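Local structure of heat shock protein-related protein (Deinococcus radiodurans, 4FEI) at residues 2-11 against 59-70; 22-32 against 42-50. The protein is a small heat shock protein that probably holds unfolding proteins during stress, represented here by its alpha-crystallin domain. All coordinates share one frame; numbering follows the deposited sequence.

Contact 1: residues 2-11 against 59-70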
loop_
_atom_site.group_PDB
_atom_site.type_symbol
_atom_site.label_atom_id
_atom_site.label_comp_id
_atom_site.label_asym_id
_atom_site.label_seq_id
_atom_site.Cartn_x
_atom_site.Cartn_y
_atom_site.Cartn_z
ATOM N N GLY A 2 -8.942 4.675 -12.019
ATOM C CA GLY A 2 -8.852 4.937 -10.570
ATOM C C GLY A 2 -10.041 4.348 -9.789
ATOM O O GLY A 2 -11.059 5.028 -9.603
ATOM N N GLY A 3 -9.911 3.097 -9.324
ATOM C CA GLY A 3 -11.051 2.335 -8.777
ATOM C C GLY A 3 -11.425 2.609 -7.325
ATOM O O GLY A 3 -10.671 3.267 -6.595
ATOM N N PRO A 4 -12.585 2.101 -6.885
ATOM C CA PRO A 4 -12.993 2.333 -5.485
ATOM C C PRO A 4 -12.035 1.584 -4.541
ATOM O O PRO A 4 -11.639 0.450 -4.819
ATOM C CB PRO A 4 -14.406 1.727 -5.403
ATOM C CG PRO A 4 -14.835 1.487 -6.872
ATOM C CD PRO A 4 -13.560 1.277 -7.630
ATOM N N TRP A 5 -11.694 2.228 -3.434
ATOM C CA TRP A 5 -10.638 1.739 -2.560
ATOM C C TRP A 5 -11.194 0.983 -1.351
ATOM O O TRP A 5 -11.984 1.537 -0.555
ATOM C CB TRP A 5 -9.790 2.932 -2.071
ATOM C CG TRP A 5 -8.497 2.534 -1.491
ATOM C CD1 TRP A 5 -7.894 1.297 -1.576
ATOM C CD2 TRP A 5 -7.587 3.382 -0.767
ATOM N NE1 TRP A 5 -6.668 1.335 -0.952
ATOM C CE2 TRP A 5 -6.459 2.602 -0.447
ATOM C CE3 TRP A 5 -7.619 4.731 -0.365
ATOM C CZ2 TRP A 5 -5.377 3.120 0.264
ATOM C CZ3 TRP A 5 -6.559 5.235 0.344
ATOM C CH2 TRP A 5 -5.443 4.426 0.658
ATOM N N THR A 6 -10.765 -0.281 -1.239
ATOM C CA THR A 6 -10.960 -1.113 -0.052
ATOM C C THR A 6 -9.587 -1.638 0.401
ATOM O O THR A 6 -9.099 -2.641 -0.107
ATOM C CB THR A 6 -11.985 -2.251 -0.317
ATOM O OG1 THR A 6 -13.250 -1.661 -0.693
ATOM C CG2 THR A 6 -12.230 -3.144 0.946
ATOM N N PRO A 7 -8.952 -0.935 1.359
ATOM C CA PRO A 7 -7.588 -1.315 1.777
ATOM C C PRO A 7 -7.588 -2.631 2.528
ATOM O O PRO A 7 -8.409 -2.823 3.444
ATOM C CB PRO A 7 -7.137 -0.148 2.680
ATOM C CG PRO A 7 -8.360 0.639 3.017
ATOM C CD PRO A 7 -9.432 0.314 2.001
ATOM N N ALA A 8 -6.682 -3.529 2.119
ATOM C CA ALA A 8 -6.562 -4.862 2.688
ATOM C C ALA A 8 -6.164 -4.837 4.210
ATOM O O ALA A 8 -5.321 -4.019 4.633
ATOM C CB ALA A 8 -5.602 -5.699 1.848
ATOM N N ALA A 9 -6.770 -5.716 5.002
ATOM C CA ALA A 9 -6.657 -5.698 6.497
ATOM C C ALA A 9 -6.228 -7.067 7.083
ATOM O O ALA A 9 -6.729 -8.110 6.691
ATOM C CB ALA A 9 -7.967 -5.278 7.128
ATOM N N ASP A 10 -5.303 -7.034 8.025
ATOM C CA ASP A 10 -4.899 -8.201 8.790
ATOM C C ASP A 10 -5.200 -7.963 10.269
ATOM O O ASP A 10 -5.091 -6.849 10.764
ATOM C CB ASP A 10 -3.369 -8.413 8.677
ATOM C CG ASP A 10 -2.951 -9.089 7.370
ATOM O OD1 ASP A 10 -3.844 -9.549 6.618
ATOM O OD2 ASP A 10 -1.735 -9.151 7.117
ATOM N N TRP A 11 -5.521 -9.031 10.969
ATOM C CA TRP A 11 -5.530 -9.053 12.424
ATOM C C TRP A 11 -4.411 -9.958 12.929
ATOM O O TRP A 11 -4.337 -11.130 12.598
ATOM C CB TRP A 11 -6.872 -9.557 12.936
ATOM C CG TRP A 11 -7.981 -8.518 12.755
ATOM C CD1 TRP A 11 -8.949 -8.506 11.783
ATOM C CD2 TRP A 11 -8.228 -7.371 13.589
ATOM N NE1 TRP A 11 -9.777 -7.395 11.958
ATOM C CE2 TRP A 11 -9.346 -6.683 13.050
ATOM C CE3 TRP A 11 -7.623 -6.867 14.736
ATOM C CZ2 TRP A 11 -9.880 -5.527 13.640
ATOM C CZ3 TRP A 11 -8.132 -5.692 15.314
ATOM C CH2 TRP A 11 -9.245 -5.038 14.763
ATOM N N PRO A 59 -6.310 1.841 -6.772
ATOM C CA PRO A 59 -7.532 2.495 -6.243
ATOM C C PRO A 59 -7.293 3.940 -5.791
ATOM O O PRO A 59 -6.187 4.252 -5.354
ATOM C CB PRO A 59 -7.885 1.654 -5.013
ATOM C CG PRO A 59 -6.855 0.564 -4.895
ATOM C CD PRO A 59 -5.718 0.892 -5.798
ATOM N N SER A 60 -8.336 4.788 -5.851
ATOM C CA SER A 60 -8.267 6.196 -5.440
ATOM C C SER A 60 -9.458 6.567 -4.584
ATOM O O SER A 60 -10.476 5.887 -4.609
ATOM C CB SER A 60 -8.351 7.130 -6.667
ATOM O OG SER A 60 -7.152 7.073 -7.369
ATOM N N GLY A 61 -9.353 7.728 -3.928
ATOM C CA GLY A 61 -10.475 8.381 -3.282
ATOM C C GLY A 61 -10.644 7.916 -1.843
ATOM O O GLY A 61 -9.698 7.404 -1.234
ATOM N N ARG A 62 -11.855 8.105 -1.320
ATOM C CA ARG A 62 -12.189 7.775 0.065
ATOM C C ARG A 62 -12.423 6.282 0.259
ATOM O O ARG A 62 -12.890 5.592 -0.646
ATOM C CB ARG A 62 -13.381 8.600 0.524
ATOM C CG ARG A 62 -14.233 7.999 1.644
ATOM C CD ARG A 62 -13.824 8.479 3.019
ATOM N NE ARG A 62 -14.931 8.271 3.917
ATOM C CZ ARG A 62 -15.103 8.921 5.055
ATOM N NH1 ARG A 62 -14.183 9.823 5.443
ATOM N NH2 ARG A 62 -16.165 8.640 5.804
ATOM N N PHE A 63 -12.021 5.778 1.421
ATOM C CA PHE A 63 -12.291 4.411 1.804
ATOM C C PHE A 63 -13.006 4.379 3.173
ATOM O O PHE A 63 -12.807 5.256 4.005
ATOM C CB PHE A 63 -10.976 3.606 1.865
ATOM C CG PHE A 63 -10.155 3.844 3.141
ATOM C CD1 PHE A 63 -10.443 3.163 4.344
ATOM C CD2 PHE A 63 -9.070 4.704 3.119
ATOM C CE1 PHE A 63 -9.683 3.368 5.465
ATOM C CE2 PHE A 63 -8.293 4.905 4.258
ATOM C CZ PHE A 63 -8.604 4.251 5.428
ATOM N N VAL A 64 -13.845 3.372 3.369
ATOM C CA VAL A 64 -14.505 3.169 4.626
ATOM C C VAL A 64 -14.561 1.665 4.908
ATOM O O VAL A 64 -15.102 0.896 4.090
ATOM C CB VAL A 64 -15.979 3.767 4.655
ATOM C CG1 VAL A 64 -16.626 3.524 6.042
ATOM C CG2 VAL A 64 -15.981 5.240 4.258
ATOM N N ARG A 65 -13.996 1.246 6.042
ATOM C CA ARG A 65 -14.115 -0.159 6.493
ATOM C C ARG A 65 -14.723 -0.282 7.884
ATOM O O ARG A 65 -14.402 0.510 8.781
ATOM C CB ARG A 65 -12.785 -0.903 6.403
ATOM C CG ARG A 65 -12.266 -0.908 4.994
ATOM C CD ARG A 65 -11.458 -2.045 4.711
ATOM N NE ARG A 65 -12.241 -3.273 4.658
ATOM C CZ ARG A 65 -11.664 -4.468 4.636
ATOM N NH1 ARG A 65 -10.311 -4.563 4.627
ATOM N NH2 ARG A 65 -12.406 -5.553 4.636
ATOM N N GLU A 66 -15.619 -1.251 8.031
ATOM C CA GLU A 66 -16.231 -1.604 9.309
ATOM C C GLU A 66 -15.761 -3.040 9.631
ATOM O O GLU A 66 -16.120 -4.010 8.923
ATOM C CB GLU A 66 -17.745 -1.516 9.213
ATOM C CG GLU A 66 -18.448 -1.076 10.451
ATOM C CD GLU A 66 -19.898 -0.633 10.189
ATOM O OE1 GLU A 66 -20.255 0.529 10.590
ATOM O OE2 GLU A 66 -20.691 -1.435 9.604
ATOM N N LEU A 67 -14.919 -3.165 10.672
ATOM C CA LEU A 67 -14.156 -4.397 10.902
ATOM C C LEU A 67 -14.412 -4.894 12.315
ATOM O O LEU A 67 -14.217 -4.144 13.282
ATOM C CB LEU A 67 -12.636 -4.184 10.692
ATOM C CG LEU A 67 -12.106 -3.521 9.420
ATOM C CD1 LEU A 67 -10.720 -2.995 9.690
ATOM C CD2 LEU A 67 -12.097 -4.439 8.180
ATOM N N ALA A 68 -14.868 -6.144 12.425
ATOM C CA ALA A 68 -15.252 -6.720 13.732
ATOM C C ALA A 68 -14.010 -7.231 14.396
ATOM O O ALA A 68 -13.169 -7.858 13.716
ATOM C CB ALA A 68 -16.235 -7.879 13.532
ATOM N N PHE A 69 -13.859 -6.967 15.696
ATOM C CA PHE A 69 -12.722 -7.532 16.461
ATOM C C PHE A 69 -12.809 -9.064 16.511
ATOM O O PHE A 69 -13.835 -9.603 16.886
ATOM C CB PHE A 69 -12.679 -7.002 17.889
ATOM C CG PHE A 69 -12.448 -5.525 17.992
ATOM C CD1 PHE A 69 -13.469 -4.664 18.440
ATOM C CD2 PHE A 69 -11.211 -4.990 17.672
ATOM C CE1 PHE A 69 -13.252 -3.290 18.530
ATOM C CE2 PHE A 69 -10.970 -3.604 17.768
ATOM C CZ PHE A 69 -11.995 -2.754 18.203
ATOM N N PRO A 70 -11.728 -9.757 16.134
ATOM C CA PRO A 70 -11.698 -11.242 16.181
ATOM C C PRO A 70 -11.695 -11.726 17.614
ATOM O O PRO A 70 -12.028 -12.884 17.873
ATOM C CB PRO A 70 -10.330 -11.607 15.526
ATOM C CG PRO A 70 -9.898 -10.348 14.800
ATOM C CD PRO A 70 -10.481 -9.190 15.579
HETATM O O HOH W 1 -12.532 5.011 -3.106
HETATM O O HOH W 2 -13.234 0.996 1.855
#
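Trp11 lays one face of its indole against Pro70, whose CG stands 3.6 Å from the centroid of the five-membered ring in a CH-pi contact, while CD of the same proline sits over the middle of the whole ring system. With CG anti to the carbonyl carbon (chi1 -73°), the indole is carried across to strand 62-68, its CZ2 edge meeting Leu67 CB and its CH2 coming to 3.5 Å from Phe69 CD2. Cutting Trp11 back to alanine is likely to rob Pro70 of the ring it packs on, take from Phe69 one of its aromatic neighbours and open a gap beside Leu67. At the other end Phe63 both offers an edge and receives a proline. Its edge is directed at the face of Trp5, with centroids 5.2 Å apart and planes at 73°, and Pro7 CG lies over one of its own faces in a second CH-pi contact. Pro59 packs its CB 3.5 Å from Trp5 CD1. Trp11, Leu67 and Phe63 belong to the two sheets of the immunoglobulin-like beta-sandwich of the alpha-crystallin domain, strand 9-14 lying in one and strand 62-68 in the other, and large flat side chains suit the space between them. Midway, Arg65 bends at chi3 (70°) to bring NH1 to Pro7 O at 2.8 Å, the oxygen lying somewhat out of the guanidinium plane. Thr6 CG2 lies over one guanidinium face and Leu67 CD2 over the opposite one, which should restrict its rotation; its charge is met by Glu57 of the second subunit. Where side chains give way to backbone, Ser60 N donates to Gly3 O (2.9 Å), and a water accepts from Trp5 N and donates to Ser60 O and Arg62 O, tying the chain together where it turns a corner at Gly61.

Contact 2: residues 22-32 against 42-50; sequences LDVPGVDAGTL and TVSGERPGT
Thr31 OG1 works in two directions: it donates to Asp28 O at 2.7 Å and accepts a weak bond from Glu46 N, so one hydroxyl joins a tight loop to the backbone of strand 40-47. The torsion that sets OG1 between the backbone N and the carbonyl carbon (chi1 61°) makes this double role possible, and it leaves CG2 lying across Glu46 CB. Asp28 O also receives Thr31 N, while Asp28 OD1 accepts from Gly30 N in an Asx turn, an arrangement in which aspartate's short side chain folds back onto its own loop. The loop is further fixed to the strand by Asp28 N, which donates to Glu46 O at 3.0 Å. Gly45 leaves room beside this loop: a CB there would run tightly against Leu32 CD2. Its CA instead approaches Thr31 O closely enough for a CA-H...O contact. Gly26 suits the type II turn from Val24 to Val27 through its positive phi, and a side chain here would crowd Arg47 NH1. That nitrogen makes a weak bond to Pro25 O (2.7 Å), but the main charge partner of Arg47 is Asp23 of the second subunit. Farther in, Leu22 CD2 and Val43 CG1 meet tip to tip at 3.6 Å. The loop leaving strand 17-23 thus lies along strand 40-47, which pairs with strand 62-68 on one side and strand 33-37 on the other.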
loop_
_atom_site.group_PDB
_atom_site.type_symbol
_atom_site.label_atom_id
_atom_site.label_comp_id
_atom_site.label_asym_id
_atom_site.label_seq_id
_atom_site.Cartn_x
_atom_site.Cartn_y
_atom_site.Cartn_z
ATOM N N LEU A 22 -3.383 -2.306 8.294
ATOM C CA LEU A 22 -4.217 -1.870 7.159
ATOM C C LEU A 22 -3.325 -1.244 6.079
ATOM O O LEU A 22 -2.620 -0.292 6.355
ATOM C CB LEU A 22 -5.288 -0.879 7.654
ATOM C CG LEU A 22 -6.437 -0.584 6.702
ATOM C CD1 LEU A 22 -7.415 -1.773 6.640
ATOM C CD2 LEU A 22 -7.174 0.733 7.124
ATOM N N ASP A 23 -3.341 -1.807 4.878
ATOM C CA ASP A 23 -2.484 -1.317 3.791
ATOM C C ASP A 23 -3.091 -0.027 3.217
ATOM O O ASP A 23 -4.080 -0.078 2.449
ATOM C CB ASP A 23 -2.349 -2.347 2.658
ATOM C CG ASP A 23 -1.423 -3.473 3.002
ATOM O OD1 ASP A 23 -1.540 -4.556 2.360
ATOM O OD2 ASP A 23 -0.561 -3.299 3.879
ATOM N N VAL A 24 -2.484 1.111 3.598
ATOM C CA VAL A 24 -2.962 2.410 3.133
ATOM C C VAL A 24 -1.823 3.258 2.463
ATOM O O VAL A 24 -1.466 4.329 2.955
ATOM C CB VAL A 24 -3.693 3.196 4.301
ATOM C CG1 VAL A 24 -5.082 2.565 4.644
ATOM C CG2 VAL A 24 -2.823 3.271 5.547
ATOM N N PRO A 25 -1.224 2.760 1.367
ATOM C CA PRO A 25 -0.148 3.563 0.764
ATOM C C PRO A 25 -0.676 4.846 0.120
ATOM O O PRO A 25 -1.745 4.814 -0.479
ATOM C CB PRO A 25 0.450 2.618 -0.310
ATOM C CG PRO A 25 -0.646 1.749 -0.682
ATOM C CD PRO A 25 -1.481 1.537 0.588
ATOM N N GLY A 26 0.056 5.952 0.284
ATOM C CA GLY A 26 -0.269 7.227 -0.375
ATOM C C GLY A 26 -1.422 8.007 0.285
ATOM O O GLY A 26 -1.861 9.033 -0.253
ATOM N N VAL A 27 -1.904 7.546 1.448
ATOM C CA VAL A 27 -3.031 8.191 2.127
ATOM C C VAL A 27 -2.651 9.608 2.575
ATOM O O VAL A 27 -1.480 9.854 2.916
ATOM C CB VAL A 27 -3.487 7.337 3.326
ATOM C CG1 VAL A 27 -4.792 7.820 3.942
ATOM C CG2 VAL A 27 -3.752 6.058 2.816
ATOM N N ASP A 28 -3.613 10.524 2.508
ATOM C CA ASP A 28 -3.487 11.816 3.147
ATOM C C ASP A 28 -3.675 11.504 4.640
ATOM O O ASP A 28 -4.788 11.127 5.080
ATOM C CB ASP A 28 -4.598 12.759 2.661
ATOM C CG ASP A 28 -4.493 14.166 3.276
ATOM O OD1 ASP A 28 -3.788 14.389 4.324
ATOM O OD2 ASP A 28 -5.122 15.086 2.693
ATOM N N ALA A 29 -2.592 11.622 5.412
ATOM C CA ALA A 29 -2.600 11.200 6.814
ATOM C C ALA A 29 -3.670 11.949 7.615
ATOM O O ALA A 29 -4.251 11.385 8.564
ATOM C CB ALA A 29 -1.219 11.408 7.434
ATOM N N GLY A 30 -3.908 13.214 7.230
ATOM C CA GLY A 30 -4.850 14.121 7.927
ATOM C C GLY A 30 -6.323 13.754 7.733
ATOM O O GLY A 30 -7.203 14.395 8.319
ATOM N N THR A 31 -6.605 12.732 6.919
ATOM C CA THR A 31 -8.009 12.324 6.643
ATOM C C THR A 31 -8.376 11.000 7.376
ATOM O O THR A 31 -9.534 10.602 7.418
ATOM C CB THR A 31 -8.274 12.073 5.131
ATOM O OG1 THR A 31 -7.412 11.002 4.674
ATOM C CG2 THR A 31 -8.067 13.379 4.276
ATOM N N LEU A 32 -7.372 10.316 7.898
ATOM C CA LEU A 32 -7.552 9.080 8.637
ATOM C C LEU A 32 -8.369 9.294 9.916
ATOM O O LEU A 32 -8.071 10.151 10.730
ATOM C CB LEU A 32 -6.172 8.493 8.975
ATOM C CG LEU A 32 -5.391 7.783 7.886
ATOM C CD1 LEU A 32 -3.936 7.527 8.330
ATOM C CD2 LEU A 32 -6.105 6.474 7.478
ATOM N N THR A 42 -14.135 1.046 13.094
ATOM C CA THR A 42 -14.412 1.731 11.837
ATOM C C THR A 42 -13.217 2.554 11.448
ATOM O O THR A 42 -12.730 3.338 12.250
ATOM C CB THR A 42 -15.707 2.548 11.852
ATOM O OG1 THR A 42 -16.793 1.694 12.269
ATOM C CG2 THR A 42 -15.977 3.128 10.447
ATOM N N VAL A 43 -12.715 2.308 10.237
ATOM C CA VAL A 43 -11.563 3.042 9.718
ATOM C C VAL A 43 -11.989 3.755 8.433
ATOM O O VAL A 43 -12.617 3.137 7.546
ATOM C CB VAL A 43 -10.338 2.104 9.360
ATOM C CG1 VAL A 43 -9.130 2.953 9.104
ATOM C CG2 VAL A 43 -10.023 1.170 10.458
ATOM N N SER A 44 -11.627 5.029 8.320
ATOM C CA SER A 44 -11.900 5.808 7.136
ATOM C C SER A 44 -10.718 6.691 6.819
ATOM O O SER A 44 -9.912 6.978 7.677
ATOM C CB SER A 44 -13.193 6.633 7.313
ATOM O OG SER A 44 -13.061 7.543 8.400
ATOM N N GLY A 45 -10.602 7.089 5.554
ATOM C CA GLY A 45 -9.566 8.002 5.100
ATOM C C GLY A 45 -9.674 8.221 3.611
ATOM O O GLY A 45 -10.667 7.824 2.998
ATOM N N GLU A 46 -8.625 8.810 3.007
ATOM C CA GLU A 46 -8.679 9.191 1.618
ATOM C C GLU A 46 -7.284 9.246 1.006
ATOM O O GLU A 46 -6.309 9.564 1.688
ATOM C CB GLU A 46 -9.333 10.569 1.527
ATOM C CG GLU A 46 -9.511 11.117 0.122
ATOM C CD GLU A 46 -10.115 12.504 0.088
ATOM O OE1 GLU A 46 -10.390 13.032 -1.029
ATOM O OE2 GLU A 46 -10.313 13.082 1.157
ATOM N N ARG A 47 -7.192 8.958 -0.291
ATOM C CA ARG A 47 -6.017 9.332 -1.057
ATOM C C ARG A 47 -6.427 9.990 -2.382
ATOM O O ARG A 47 -7.422 9.597 -2.978
ATOM C CB ARG A 47 -5.020 8.168 -1.239
ATOM C CG ARG A 47 -5.328 7.183 -2.340
ATOM C CD ARG A 47 -4.094 6.295 -2.540
ATOM N NE ARG A 47 -4.299 5.127 -3.381
ATOM C CZ ARG A 47 -3.360 4.205 -3.623
ATOM N NH1 ARG A 47 -2.134 4.344 -3.124
ATOM N NH2 ARG A 47 -3.612 3.163 -4.421
ATOM N N PRO A 48 -5.657 11.005 -2.828
ATOM C CA PRO A 48 -5.991 11.700 -4.074
ATOM C C PRO A 48 -5.913 10.782 -5.305
ATOM O O PRO A 48 -5.103 9.841 -5.349
ATOM C CB PRO A 48 -4.927 12.832 -4.160
ATOM C CG PRO A 48 -3.771 12.356 -3.337
ATOM C CD PRO A 48 -4.423 11.532 -2.205
ATOM N N GLY A 49 -6.743 11.052 -6.301
ATOM C CA GLY A 49 -6.606 10.394 -7.584
ATOM C C GLY A 49 -5.355 10.874 -8.303
ATOM O O GLY A 49 -4.967 12.048 -8.240
ATOM N N THR A 50 -4.726 9.978 -9.036
ATOM C CA THR A 50 -3.523 10.347 -9.795
ATOM C C THR A 50 -3.908 11.075 -11.069
ATOM O O THR A 50 -4.844 10.647 -11.772
ATOM C CB THR A 50 -2.704 9.104 -10.082
ATOM O OG1 THR A 50 -2.577 8.360 -8.863
ATOM C CG2 THR A 50 -1.343 9.457 -10.571
HETATM O O HOH W 3 -12.078 10.037 7.349
#

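Overall arrangement
From the N terminus, the chain first lays down residues 2-11, whose partner 59-70 arrives 48 residues later, so contact 1 closes a long loop. Strand 9-14 leads into strand 17-23, and residues 22-32 then begin contact 2, which closes a short loop at 42-50, nested wholly inside the larger one. The two contacts adjoin: strands 40-47 and 62-68 are neighbours in one sheet, strands 9-14 and 17-23 in the other, and the Trp5 side chain lies against Val27. Together they bind the N-terminal approach, the loop after strand 17-23 and both sheets of the sandwich, and both also reach the second subunit.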